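Local coordinates for SIR4-interacting protein SIF2 (Saccharomyces cerevisiae, PDB 1R5M) that antagonises telomeric silencing in yeast as a WD40 propeller protein of the Set3 corepressor complex and may recruit SIR4 to non-telomeric sites, at residues 130-135 against 164-169; 210-215 against 221-226; 227-232 against 272-277; 281-286 against 318-323. All blocks are in the same frame, centred on the assembly; numbering follows the deposited sequence.

Contact 1 (130-135 against 164-169); sequences GELRLW and IISMDV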
loop_
_atom_site.group_PDB
_atom_site.type_symbol
_atom_site.label_atom_id
_atom_site.label_comp_id
_atom_site.label_asym_id
_atom_site.label_seq_id
_atom_site.Cartn_x
_atom_site.Cartn_y
_atom_site.Cartn_z
ATOM N N GLY A 130 -9.928 15.986 -0.364
ATOM C CA GLY A 130 -9.538 15.691 -1.733
ATOM C C GLY A 130 -8.276 16.346 -2.258
ATOM O O GLY A 130 -7.733 15.924 -3.281
ATOM N N GLU A 131 -7.798 17.374 -1.570
ATOM C CA GLU A 131 -6.603 18.074 -2.012
ATOM C C GLU A 131 -5.332 17.240 -1.947
ATOM O O GLU A 131 -5.135 16.446 -1.028
ATOM C CB GLU A 131 -6.391 19.337 -1.178
ATOM C CG GLU A 131 -5.213 20.188 -1.642
ATOM C CD GLU A 131 -4.923 21.335 -0.702
ATOM O OE1 GLU A 131 -4.568 21.069 0.465
ATOM O OE2 GLU A 131 -5.049 22.504 -1.125
ATOM N N LEU A 132 -4.467 17.442 -2.935
ATOM C CA LEU A 132 -3.177 16.772 -2.989
ATOM C C LEU A 132 -2.114 17.865 -2.985
ATOM O O LEU A 132 -2.304 18.923 -3.590
ATOM C CB LEU A 132 -3.031 15.968 -4.285
ATOM C CG LEU A 132 -3.966 14.787 -4.544
ATOM C CD1 LEU A 132 -3.854 14.380 -6.012
ATOM C CD2 LEU A 132 -3.606 13.623 -3.634
ATOM N N ARG A 133 -1.014 17.624 -2.281
ATOM C CA ARG A 133 0.106 18.559 -2.263
ATOM C C ARG A 133 1.369 17.766 -2.550
ATOM O O ARG A 133 1.502 16.609 -2.126
ATOM C CB ARG A 133 0.207 19.298 -0.923
ATOM C CG ARG A 133 -0.851 20.382 -0.808
ATOM C CD ARG A 133 -0.828 21.188 0.485
ATOM N NE ARG A 133 -1.910 22.163 0.389
ATOM C CZ ARG A 133 -1.744 23.473 0.242
ATOM N NH1 ARG A 133 -0.531 24.010 0.206
ATOM N NH2 ARG A 133 -2.804 24.240 0.038
ATOM N N LEU A 134 2.274 18.385 -3.303
ATOM C CA LEU A 134 3.535 17.775 -3.702
ATOM C C LEU A 134 4.664 18.473 -2.965
ATOM O O LEU A 134 4.740 19.704 -2.963
ATOM C CB LEU A 134 3.725 17.936 -5.213
ATOM C CG LEU A 134 5.041 17.437 -5.802
ATOM C CD1 LEU A 134 5.111 15.916 -5.694
ATOM C CD2 LEU A 134 5.141 17.871 -7.250
ATOM N N TRP A 135 5.545 17.686 -2.356
ATOM C CA TRP A 135 6.653 18.232 -1.577
ATOM C C TRP A 135 7.993 17.588 -1.910
ATOM O O TRP A 135 8.048 16.465 -2.406
ATOM C CB TRP A 135 6.408 18.010 -0.078
ATOM C CG TRP A 135 4.987 18.180 0.383
ATOM C CD1 TRP A 135 3.956 17.290 0.231
ATOM C CD2 TRP A 135 4.451 19.297 1.099
ATOM N NE1 TRP A 135 2.813 17.787 0.813
ATOM C CE2 TRP A 135 3.087 19.017 1.352
ATOM C CE3 TRP A 135 4.989 20.508 1.553
ATOM C CZ2 TRP A 135 2.256 19.905 2.040
ATOM C CZ3 TRP A 135 4.162 21.392 2.237
ATOM C CH2 TRP A 135 2.810 21.085 2.474
ATOM N N ILE A 164 1.357 11.119 -12.083
ATOM C CA ILE A 164 0.794 10.340 -10.992
ATOM C C ILE A 164 -0.664 10.086 -11.320
ATOM O O ILE A 164 -1.274 10.806 -12.118
ATOM C CB ILE A 164 0.831 11.057 -9.608
ATOM C CG1 ILE A 164 0.031 12.359 -9.655
ATOM C CG2 ILE A 164 2.266 11.297 -9.177
ATOM C CD1 ILE A 164 -0.273 12.928 -8.269
ATOM N N ILE A 165 -1.203 9.029 -10.727
ATOM C CA ILE A 165 -2.613 8.696 -10.869
ATOM C C ILE A 165 -3.115 8.779 -9.442
ATOM O O ILE A 165 -2.480 8.248 -8.530
ATOM C CB ILE A 165 -2.845 7.257 -11.343
ATOM C CG1 ILE A 165 -2.232 7.046 -12.721
ATOM C CG2 ILE A 165 -4.341 6.960 -11.373
ATOM C CD1 ILE A 165 -2.045 5.593 -13.049
ATOM N N SER A 166 -4.233 9.461 -9.234
ATOM C CA SER A 166 -4.799 9.563 -7.895
ATOM C C SER A 166 -6.259 9.156 -7.969
ATOM O O SER A 166 -6.935 9.413 -8.964
ATOM C CB SER A 166 -4.675 10.992 -7.349
ATOM O OG SER A 166 -5.295 11.933 -8.209
ATOM N N MET A 167 -6.738 8.495 -6.925
ATOM C CA MET A 167 -8.130 8.071 -6.892
ATOM C C MET A 167 -8.692 8.323 -5.507
ATOM O O MET A 167 -7.998 8.140 -4.507
ATOM C CB MET A 167 -8.258 6.583 -7.239
ATOM C CG MET A 167 -9.708 6.117 -7.365
ATOM S SD MET A 167 -9.859 4.447 -8.023
ATOM C CE MET A 167 -9.237 3.548 -6.639
ATOM N N ASP A 168 -9.944 8.770 -5.453
ATOM C CA ASP A 168 -10.587 9.022 -4.171
ATOM C C ASP A 168 -11.639 7.957 -3.869
ATOM O O ASP A 168 -11.869 7.051 -4.675
ATOM C CB ASP A 168 -11.202 10.438 -4.114
ATOM C CG ASP A 168 -12.269 10.682 -5.172
ATOM O OD1 ASP A 168 -13.095 9.780 -5.433
ATOM O OD2 ASP A 168 -12.295 11.804 -5.729
ATOM N N VAL A 169 -12.265 8.065 -2.700
ATOM C CA VAL A 169 -13.271 7.100 -2.271
ATOM C C VAL A 169 -14.483 6.987 -3.187
ATOM O O VAL A 169 -15.141 5.945 -3.218
ATOM C CB VAL A 169 -13.772 7.403 -0.840
ATOM C CG1 VAL A 169 -12.635 7.260 0.150
ATOM C CG2 VAL A 169 -14.358 8.792 -0.775
#

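Contact 2 (210-215 against 221-226); sequences VDVEWV and VIPGPK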
loop_
_atom_site.group_PDB
_atom_site.type_symbol
_atom_site.label_atom_id
_atom_site.label_comp_id
_atom_site.label_asym_id
_atom_site.label_seq_id
_atom_site.Cartn_x
_atom_site.Cartn_y
_atom_site.Cartn_z
ATOM N N VAL A 210 -10.215 0.218 -4.459
ATOM C CA VAL A 210 -9.402 1.206 -3.764
ATOM C C VAL A 210 -7.933 1.250 -4.175
ATOM O O VAL A 210 -7.082 1.675 -3.395
ATOM C CB VAL A 210 -9.471 0.971 -2.242
ATOM C CG1 VAL A 210 -10.896 1.193 -1.743
ATOM C CG2 VAL A 210 -9.022 -0.451 -1.914
ATOM N N ASP A 211 -7.627 0.809 -5.388
ATOM C CA ASP A 211 -6.242 0.835 -5.850
ATOM C C ASP A 211 -6.193 1.115 -7.349
ATOM O O ASP A 211 -7.178 0.917 -8.059
ATOM C CB ASP A 211 -5.563 -0.513 -5.552
ATOM C CG ASP A 211 -4.061 -0.386 -5.323
ATOM O OD1 ASP A 211 -3.531 0.744 -5.402
ATOM O OD2 ASP A 211 -3.412 -1.423 -5.050
ATOM N N VAL A 212 -5.043 1.608 -7.804
ATOM C CA VAL A 212 -4.779 1.890 -9.215
ATOM C C VAL A 212 -3.318 1.484 -9.413
ATOM O O VAL A 212 -2.607 1.255 -8.438
ATOM C CB VAL A 212 -4.947 3.390 -9.562
ATOM C CG1 VAL A 212 -6.390 3.827 -9.326
ATOM C CG2 VAL A 212 -3.987 4.227 -8.738
ATOM N N GLU A 213 -2.852 1.401 -10.655
ATOM C CA GLU A 213 -1.472 0.977 -10.870
ATOM C C GLU A 213 -0.949 1.284 -12.267
ATOM O O GLU A 213 -1.697 1.236 -13.240
ATOM C CB GLU A 213 -1.362 -0.537 -10.606
ATOM C CG GLU A 213 0.018 -1.144 -10.851
ATOM C CD GLU A 213 1.033 -0.762 -9.785
ATOM O OE1 GLU A 213 0.932 0.359 -9.243
ATOM O OE2 GLU A 213 1.940 -1.572 -9.498
ATOM N N TRP A 214 0.337 1.609 -12.357
ATOM C CA TRP A 214 0.965 1.874 -13.649
ATOM C C TRP A 214 1.461 0.534 -14.178
ATOM O O TRP A 214 2.011 -0.265 -13.421
ATOM C CB TRP A 214 2.165 2.819 -13.503
ATOM C CG TRP A 214 1.796 4.239 -13.237
ATOM C CD1 TRP A 214 1.608 4.824 -12.020
ATOM C CD2 TRP A 214 1.536 5.250 -14.216
ATOM N NE1 TRP A 214 1.243 6.142 -12.180
ATOM C CE2 TRP A 214 1.193 6.428 -13.520
ATOM C CE3 TRP A 214 1.562 5.275 -15.619
ATOM C CZ2 TRP A 214 0.873 7.624 -14.179
ATOM C CZ3 TRP A 214 1.244 6.465 -16.275
ATOM C CH2 TRP A 214 0.904 7.623 -15.552
ATOM N N VAL A 215 1.275 0.288 -15.471
ATOM C CA VAL A 215 1.730 -0.972 -16.057
ATOM C C VAL A 215 2.763 -0.744 -17.153
ATOM O O VAL A 215 3.200 -1.685 -17.821
ATOM C CB VAL A 215 0.547 -1.799 -16.615
ATOM C CG1 VAL A 215 -0.401 -2.156 -15.485
ATOM C CG2 VAL A 215 -0.182 -1.027 -17.700
ATOM N N VAL A 221 -3.775 1.080 -15.041
ATOM C CA VAL A 221 -5.034 0.374 -14.850
ATOM C C VAL A 221 -5.804 0.918 -13.651
ATOM O O VAL A 221 -5.211 1.321 -12.646
ATOM C CB VAL A 221 -4.811 -1.145 -14.648
ATOM C CG1 VAL A 221 -4.238 -1.770 -15.917
ATOM C CG2 VAL A 221 -3.874 -1.382 -13.470
ATOM N N ILE A 222 -7.127 0.945 -13.772
ATOM C CA ILE A 222 -7.984 1.424 -12.697
ATOM C C ILE A 222 -9.249 0.571 -12.636
ATOM O O ILE A 222 -9.677 0.003 -13.640
ATOM C CB ILE A 222 -8.383 2.912 -12.891
ATOM C CG1 ILE A 222 -9.333 3.057 -14.076
ATOM C CG2 ILE A 222 -7.137 3.763 -13.120
ATOM C CD1 ILE A 222 -9.833 4.480 -14.276
ATOM N N PRO A 223 -9.856 0.458 -11.448
ATOM C CA PRO A 223 -11.075 -0.338 -11.288
ATOM C C PRO A 223 -12.230 0.193 -12.129
ATOM O O PRO A 223 -12.456 1.401 -12.196
ATOM C CB PRO A 223 -11.368 -0.224 -9.793
ATOM C CG PRO A 223 -10.016 -0.022 -9.190
ATOM C CD PRO A 223 -9.388 0.964 -10.147
ATOM N N GLY A 224 -12.949 -0.724 -12.765
ATOM C CA GLY A 224 -14.093 -0.356 -13.577
ATOM C C GLY A 224 -15.336 -0.994 -12.986
ATOM O O GLY A 224 -15.265 -1.629 -11.934
ATOM N N PRO A 225 -16.497 -0.846 -13.635
ATOM C CA PRO A 225 -17.729 -1.440 -13.110
ATOM C C PRO A 225 -17.713 -2.968 -13.039
ATOM O O PRO A 225 -17.006 -3.634 -13.795
ATOM C CB PRO A 225 -18.796 -0.934 -14.079
ATOM C CG PRO A 225 -18.240 0.375 -14.543
ATOM C CD PRO A 225 -16.786 0.035 -14.777
ATOM N N LYS A 226 -18.499 -3.506 -12.112
ATOM C CA LYS A 226 -18.647 -4.948 -11.933
ATOM C C LYS A 226 -17.356 -5.762 -11.841
ATOM O O LYS A 226 -17.272 -6.860 -12.396
ATOM C CB LYS A 226 -19.511 -5.512 -13.063
ATOM C CG LYS A 226 -20.844 -4.804 -13.254
ATOM C CD LYS A 226 -21.580 -5.366 -14.462
ATOM C CE LYS A 226 -22.896 -4.646 -14.704
ATOM N NZ LYS A 226 -23.604 -5.184 -15.901
#

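Contact 3 (227-232 against 272-277); sequences GAIFVY and RIWHGG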
loop_
_atom_site.group_PDB
_atom_site.type_symbol
_atom_site.label_atom_id
_atom_site.label_comp_id
_atom_site.label_asym_id
_atom_site.label_seq_id
_atom_site.Cartn_x
_atom_site.Cartn_y
_atom_site.Cartn_z
ATOM N N GLY A 227 -16.354 -5.231 -11.148
ATOM C CA GLY A 227 -15.104 -5.955 -10.986
ATOM C C GLY A 227 -14.119 -5.917 -12.142
ATOM O O GLY A 227 -13.047 -6.518 -12.064
ATOM N N ALA A 228 -14.463 -5.221 -13.218
ATOM C CA ALA A 228 -13.561 -5.142 -14.354
ATOM C C ALA A 228 -12.399 -4.217 -14.022
ATOM O O ALA A 228 -12.498 -3.380 -13.125
ATOM C CB ALA A 228 -14.304 -4.618 -15.582
ATOM N N ILE A 229 -11.291 -4.397 -14.732
ATOM C CA ILE A 229 -10.118 -3.543 -14.567
ATOM C C ILE A 229 -9.888 -2.934 -15.946
ATOM O O ILE A 229 -9.666 -3.653 -16.920
ATOM C CB ILE A 229 -8.870 -4.350 -14.148
ATOM C CG1 ILE A 229 -9.096 -4.979 -12.770
ATOM C CG2 ILE A 229 -7.642 -3.433 -14.119
ATOM C CD1 ILE A 229 -8.125 -6.109 -12.446
ATOM N N PHE A 230 -9.964 -1.609 -16.030
ATOM C CA PHE A 230 -9.779 -0.908 -17.298
ATOM C C PHE A 230 -8.319 -0.528 -17.520
ATOM O O PHE A 230 -7.639 -0.081 -16.595
ATOM C CB PHE A 230 -10.645 0.358 -17.324
ATOM C CG PHE A 230 -12.107 0.103 -17.594
ATOM C CD1 PHE A 230 -12.686 -1.135 -17.325
ATOM C CD2 PHE A 230 -12.912 1.121 -18.097
ATOM C CE1 PHE A 230 -14.046 -1.355 -17.555
ATOM C CE2 PHE A 230 -14.272 0.911 -18.328
ATOM C CZ PHE A 230 -14.840 -0.330 -18.056
ATOM N N VAL A 231 -7.842 -0.709 -18.748
ATOM C CA VAL A 231 -6.461 -0.379 -19.092
ATOM C C VAL A 231 -6.468 0.882 -19.949
ATOM O O VAL A 231 -7.288 1.013 -20.860
ATOM C CB VAL A 231 -5.786 -1.519 -19.890
ATOM C CG1 VAL A 231 -4.297 -1.241 -20.040
ATOM C CG2 VAL A 231 -6.016 -2.858 -19.189
ATOM N N TYR A 232 -5.557 1.804 -19.651
ATOM C CA TYR A 232 -5.465 3.061 -20.389
ATOM C C TYR A 232 -4.051 3.434 -20.799
ATOM O O TYR A 232 -3.069 2.948 -20.240
ATOM C CB TYR A 232 -5.993 4.230 -19.556
ATOM C CG TYR A 232 -7.456 4.183 -19.210
ATOM C CD1 TYR A 232 -7.903 3.521 -18.069
ATOM C CD2 TYR A 232 -8.395 4.832 -20.009
ATOM C CE1 TYR A 232 -9.251 3.510 -17.726
ATOM C CE2 TYR A 232 -9.746 4.827 -19.677
ATOM C CZ TYR A 232 -10.165 4.166 -18.534
ATOM O OH TYR A 232 -11.497 4.167 -18.194
ATOM N N ARG A 272 -5.924 -12.554 -9.111
ATOM C CA ARG A 272 -5.799 -12.878 -10.521
ATOM C C ARG A 272 -4.468 -12.316 -11.007
ATOM O O ARG A 272 -3.972 -11.314 -10.481
ATOM C CB ARG A 272 -6.976 -12.315 -11.330
ATOM C CG ARG A 272 -8.228 -13.200 -11.257
ATOM C CD ARG A 272 -9.395 -12.616 -12.048
ATOM N NE ARG A 272 -10.624 -13.401 -11.901
ATOM C CZ ARG A 272 -10.963 -14.436 -12.665
ATOM N NH1 ARG A 272 -10.171 -14.833 -13.652
ATOM N NH2 ARG A 272 -12.108 -15.073 -12.446
ATOM N N ILE A 273 -3.877 -12.999 -11.981
ATOM C CA ILE A 273 -2.605 -12.591 -12.572
ATOM C C ILE A 273 -2.928 -12.322 -14.035
ATOM O O ILE A 273 -3.518 -13.171 -14.707
ATOM C CB ILE A 273 -1.546 -13.720 -12.487
ATOM C CG1 ILE A 273 -1.328 -14.142 -11.026
ATOM C CG2 ILE A 273 -0.238 -13.249 -13.105
ATOM C CD1 ILE A 273 -0.783 -13.049 -10.124
ATOM N N TRP A 274 -2.553 -11.147 -14.533
ATOM C CA TRP A 274 -2.860 -10.790 -15.917
ATOM C C TRP A 274 -1.637 -10.557 -16.782
ATOM O O TRP A 274 -0.693 -9.870 -16.380
ATOM C CB TRP A 274 -3.726 -9.527 -15.969
ATOM C CG TRP A 274 -4.870 -9.515 -15.012
ATOM C CD1 TRP A 274 -4.822 -9.217 -13.678
ATOM C CD2 TRP A 274 -6.240 -9.806 -15.311
ATOM N NE1 TRP A 274 -6.075 -9.303 -13.130
ATOM C CE2 TRP A 274 -6.967 -9.661 -14.108
ATOM C CE3 TRP A 274 -6.926 -10.176 -16.477
ATOM C CZ2 TRP A 274 -8.346 -9.870 -14.035
ATOM C CZ3 TRP A 274 -8.303 -10.386 -16.404
ATOM C CH2 TRP A 274 -8.997 -10.231 -15.189
ATOM N N HIS A 275 -1.675 -11.128 -17.982
ATOM C CA HIS A 275 -0.599 -10.981 -18.956
ATOM C C HIS A 275 -1.084 -10.168 -20.151
ATOM O O HIS A 275 -0.391 -9.264 -20.617
ATOM C CB HIS A 275 -0.138 -12.350 -19.449
ATOM C CG HIS A 275 0.570 -12.305 -20.767
ATOM N ND1 HIS A 275 1.830 -11.770 -20.919
ATOM C CD2 HIS A 275 0.179 -12.705 -22.000
ATOM C CE1 HIS A 275 2.187 -11.844 -22.189
ATOM N NE2 HIS A 275 1.201 -12.407 -22.866
ATOM N N GLY A 276 -2.271 -10.506 -20.646
ATOM C CA GLY A 276 -2.834 -9.814 -21.794
ATOM C C GLY A 276 -3.323 -8.417 -21.476
ATOM O O GLY A 276 -3.713 -8.130 -20.346
ATOM N N GLY A 277 -3.305 -7.545 -22.477
ATOM C CA GLY A 277 -3.756 -6.178 -22.273
ATOM C C GLY A 277 -5.259 -6.082 -22.420
ATOM O O GLY A 277 -5.847 -5.002 -22.336
#

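Contact 4 (281-286 against 318-323); sequences SQNCFY and KQNTLL. Unlike the reference sequence in segment 281-286: C284 (reference Ser).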
loop_
_atom_site.group_PDB
_atom_site.type_symbol
_atom_site.label_atom_id
_atom_site.label_comp_id
_atom_site.label_asym_id
_atom_site.label_seq_id
_atom_site.Cartn_x
_atom_site.Cartn_y
_atom_site.Cartn_z
ATOM N N SER A 281 -7.707 -13.616 -17.513
ATOM C CA SER A 281 -6.484 -13.662 -16.728
ATOM C C SER A 281 -5.676 -14.930 -16.977
ATOM O O SER A 281 -6.188 -15.921 -17.510
ATOM C CB SER A 281 -6.806 -13.536 -15.232
ATOM O OG SER A 281 -7.655 -14.584 -14.788
ATOM N N GLN A 282 -4.406 -14.880 -16.594
ATOM C CA GLN A 282 -3.480 -15.996 -16.740
ATOM C C GLN A 282 -3.636 -16.973 -15.576
ATOM O O GLN A 282 -3.551 -18.188 -15.756
ATOM C CB GLN A 282 -2.052 -15.457 -16.795
ATOM C CG GLN A 282 -0.970 -16.509 -16.858
ATOM C CD GLN A 282 0.377 -15.887 -17.133
ATOM O OE1 GLN A 282 0.565 -15.226 -18.154
ATOM N NE2 GLN A 282 1.322 -16.082 -16.223
ATOM N N ASN A 283 -3.849 -16.430 -14.382
ATOM C CA ASN A 283 -4.049 -17.244 -13.184
ATOM C C ASN A 283 -5.192 -16.665 -12.368
ATOM O O ASN A 283 -5.472 -15.469 -12.439
ATOM C CB ASN A 283 -2.806 -17.241 -12.285
ATOM C CG ASN A 283 -1.624 -17.943 -12.908
ATOM O OD1 ASN A 283 -1.633 -19.162 -13.102
ATOM N ND2 ASN A 283 -0.592 -17.179 -13.220
ATOM N N CYS A 284 -5.852 -17.525 -11.601
ATOM C CA CYS A 284 -6.927 -17.107 -10.710
ATOM C C CYS A 284 -6.801 -18.023 -9.504
ATOM O O CYS A 284 -6.975 -19.239 -9.620
ATOM C CB CYS A 284 -8.303 -17.279 -11.349
ATOM S SG CYS A 284 -9.635 -16.656 -10.280
ATOM N N PHE A 285 -6.481 -17.440 -8.354
ATOM C CA PHE A 285 -6.297 -18.208 -7.129
ATOM C C PHE A 285 -7.451 -18.111 -6.133
ATOM O O PHE A 285 -7.732 -17.036 -5.585
ATOM C CB PHE A 285 -4.994 -17.781 -6.433
ATOM C CG PHE A 285 -3.756 -18.045 -7.243
ATOM C CD1 PHE A 285 -2.933 -16.995 -7.646
ATOM C CD2 PHE A 285 -3.409 -19.343 -7.604
ATOM C CE1 PHE A 285 -1.783 -17.235 -8.398
ATOM C CE2 PHE A 285 -2.263 -19.592 -8.356
ATOM C CZ PHE A 285 -1.448 -18.538 -8.753
ATOM N N TYR A 286 -8.104 -19.250 -5.908
ATOM C CA TYR A 286 -9.211 -19.367 -4.961
ATOM C C TYR A 286 -8.670 -19.944 -3.659
ATOM O O TYR A 286 -7.717 -20.720 -3.663
ATOM C CB TYR A 286 -10.294 -20.325 -5.475
ATOM C CG TYR A 286 -11.048 -19.859 -6.696
ATOM C CD1 TYR A 286 -10.612 -20.191 -7.978
ATOM C CD2 TYR A 286 -12.200 -19.085 -6.568
ATOM C CE1 TYR A 286 -11.307 -19.764 -9.108
ATOM C CE2 TYR A 286 -12.902 -18.652 -7.687
ATOM C CZ TYR A 286 -12.450 -18.993 -8.953
ATOM O OH TYR A 286 -13.140 -18.558 -10.061
ATOM N N LYS A 318 4.306 -20.893 -10.992
ATOM C CA LYS A 318 4.883 -22.006 -11.738
ATOM C C LYS A 318 4.116 -23.307 -11.556
ATOM O O LYS A 318 4.014 -24.102 -12.488
ATOM C CB LYS A 318 6.349 -22.205 -11.339
ATOM C CG LYS A 318 7.246 -21.061 -11.791
ATOM C CD LYS A 318 8.626 -21.115 -11.161
ATOM C CE LYS A 318 9.456 -22.272 -11.676
ATOM N NZ LYS A 318 10.831 -22.216 -11.091
ATOM N N GLN A 319 3.568 -23.520 -10.363
ATOM C CA GLN A 319 2.826 -24.745 -10.080
ATOM C C GLN A 319 1.317 -24.532 -9.991
ATOM O O GLN A 319 0.564 -25.491 -9.795
ATOM C CB GLN A 319 3.317 -25.370 -8.769
ATOM C CG GLN A 319 4.805 -25.677 -8.731
ATOM C CD GLN A 319 5.274 -26.456 -9.942
ATOM O OE1 GLN A 319 4.677 -27.467 -10.314
ATOM N NE2 GLN A 319 6.352 -25.992 -10.562
ATOM N N ASN A 320 0.879 -23.284 -10.139
ATOM C CA ASN A 320 -0.540 -22.939 -10.059
ATOM C C ASN A 320 -1.179 -23.556 -8.820
ATOM O O ASN A 320 -2.152 -24.307 -8.910
ATOM C CB ASN A 320 -1.285 -23.409 -11.313
ATOM C CG ASN A 320 -2.773 -23.119 -11.245
ATOM O OD1 ASN A 320 -3.187 -22.089 -10.713
ATOM N ND2 ASN A 320 -3.585 -24.023 -11.786
ATOM N N THR A 321 -0.641 -23.225 -7.653
ATOM C CA THR A 321 -1.179 -23.801 -6.435
ATOM C C THR A 321 -0.746 -23.033 -5.197
ATOM O O THR A 321 0.190 -22.231 -5.238
ATOM C CB THR A 321 -0.715 -25.271 -6.301
ATOM O OG1 THR A 321 -1.465 -25.929 -5.274
ATOM C CG2 THR A 321 0.768 -25.333 -5.956
ATOM N N LEU A 322 -1.450 -23.283 -4.098
ATOM C CA LEU A 322 -1.135 -22.670 -2.820
ATOM C C LEU A 322 0.145 -23.348 -2.345
ATOM O O LEU A 322 0.197 -24.574 -2.219
ATOM C CB LEU A 322 -2.263 -22.934 -1.823
ATOM C CG LEU A 322 -2.002 -22.474 -0.389
ATOM C CD1 LEU A 322 -2.076 -20.949 -0.317
ATOM C CD2 LEU A 322 -3.030 -23.101 0.537
ATOM N N LEU A 323 1.181 -22.559 -2.089
ATOM C CA LEU A 323 2.456 -23.102 -1.644
ATOM C C LEU A 323 2.541 -23.230 -0.126
ATOM O O LEU A 323 3.088 -24.205 0.394
ATOM C CB LEU A 323 3.594 -22.216 -2.153
ATOM C CG LEU A 323 5.026 -22.584 -1.773
ATOM C CD1 LEU A 323 5.360 -23.983 -2.281
ATOM C CD2 LEU A 323 5.976 -21.556 -2.375
HETATM O O HOH W 1 -4.591 -20.251 -11.822
#

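Contact 1 (130-135 against 164-169)
The hydroxyl of S166 is held by two hydrogen bonds: S166 OG is bonded to H148 NE2 and accepts from W176 NE1. L132, from the neighbouring repeat, packs on the same serine. Its CD1 methyl sits 3.6 Å from S166 OG and 3.7 Å from S166 CB. The same methyl reaches CD1 of I164 at a looser 4.5 Å. No hydrogen bond crosses between the strands, so this seam is apolar with a single satisfied hydroxyl in it. On the other face of strand 132-136, R133 grips E131 side-on with NE and NH2. The NE to E131 OE1 bond is 2.9 Å and nearly straight. It meets the oxygen from above the carboxylate plane. H96 ND1 is a second partner of E131 OE1. D168 continues the buried polar chain by bonding H148. Asp, His, Ser and Trp in this order form the structural tetrad of a WD40 blade, here that of repeat WD 3, with L132 of WD 2 packed on it.

Contact 2 (210-215 against 221-226)
D211, whose backbone oxygen touches P223, carries a flat carboxylate. V212 N approaches its OD1 from above the plane, 41° out of it, with a length of 3.0 Å. P223 has a puckered ring and turns its CD and CG side toward the backbone carbonyl of D211. D211 O lies 3.0 Å from P223 CD and 3.2 Å from P223 CG. This oxygen is buried without a partner. Further along the chain the two strands pair as an antiparallel hairpin. E213 and V221 form a hydrogen-bonded pair. V221 N gives a 2.8 Å bond to E213 O, and E213 N returns a 3.1 Å bond to V221 O. Branched apolar side chains pack beside the pair. V212 CG1 meets I222 CG2 at 3.9 Å, and V215 CG1 meets V221 CG1 at the same distance, those two side chains crossing at about a right angle. V212 CG1 is anti to the carbonyl carbon (chi1 -63°), which points it at the isoleucine. The hairpin joins the first two strands of repeat WD 4. K156 of WD 3 makes salt bridges to both D211 and E213, so the two carboxylates probably share one lysine charge, and this ties WD 4 to WD 3. The link to WD 5 is separate: the same two acids accept from the backbone nitrogens of L253 and F255.

Contact 3 (227-232 against 272-277)
I229 has CG1 anti to the carbonyl carbon (chi1 -64°) and an extended chi2 of 163°, which carries CD1 out to the indole of W274. I229 CD1 lies 3.9 Å from W274 NE1 and 4.1 Å from both W274 CE2 and W274 CZ2. The methyl thus rests by the NE1-CE2-CZ2 side of the indole, in an oblique approach. V231, two residues further along the same strand, makes the second touch. Its CG2 methyl meets the carbonyl oxygen G277 O at 3.8 Å. The two segments come from strand 229-233 and from strand 271-274 with the loop after it, and no hydrogen bond crosses between them. L243, on strand 241-243 at the outer edge of the first sheet, touches I229, V231 and W274 and so completes the apolar seam. The indole nitrogen bonds to S264 OG within WD 5, matching the Trp and Ser positions of the WD40 tetrad. W274 NE1 therefore has its polar partner inside its own blade. The I229 methyl packs on NE1 and the adjoining carbons while the N-H is taken by S264 OG, and these two segments meet by van der Waals packing.

Contact 4 (281-286 against 318-323)
F285 leaves its strand at CB with CG anti to the carbonyl carbon (chi1 -63°), which swings the ring toward N320 and T321. CB and CG stay back from the other segment. Along the ring, CD2 comes first, 4.2 Å from N320 OD1. CE2 follows and is closer, 3.6 Å from N320 OD1 and 4.0 Å from T321 N. At the tip, CZ lies 4.4 Å from N320 OD1. The ring and the N320 amide planes stand 41° apart, an oblique meeting. The ring of W315 meets the same phenyl. N320 has CG anti to its own N (chi1 178°), which sends the amide across to the other strand. There its OD1 also lies 4.1 Å from N283 OD1, the two side chains sliding past each other in opposite directions. One water joins the segments. It accepts from C284 N at 3.0 Å and makes a short 2.6 Å contact with N320 OD1, in which it appears to donate. C284 differs from the reference, which has Ser. Both backbones are irregular here. Q282 and N283 face I273 as a classic beta bulge, and N320 and T321 face S316 as a G1 bulge. Strand 283-285 is the outer strand of its sheet, and strand 321-327 belongs to the next blade. No direct hydrogen bond links the segments; one water and an oblique oxygen-to-ring contact join them.

How the contacts relate
The four contacts follow one another round the beta propeller, from repeat WD 2 to the blade after WD 5. Contacts 1, 3 and 4 each join neighbouring blades, while contact 2 lies within WD 4. Contacts 1 and 2 have centres about 15 Å apart and touch through M167 and I165, with M167 SD 3.8 Å from V212 CG1. Contacts 2 and 3 have centres about 8 Å apart and meet on neighbouring strands of one sheet, where I222 O and F230 N are 2.9 Å apart. The centres of contacts 3 and 4 are about 16 Å apart. Segment 281-286 shares the blade of 272-277, with I273 O 2.7 Å from Q282 N. Contacts 1 and 4 have centres about 34 Å apart, on opposite sides of the chain's centre.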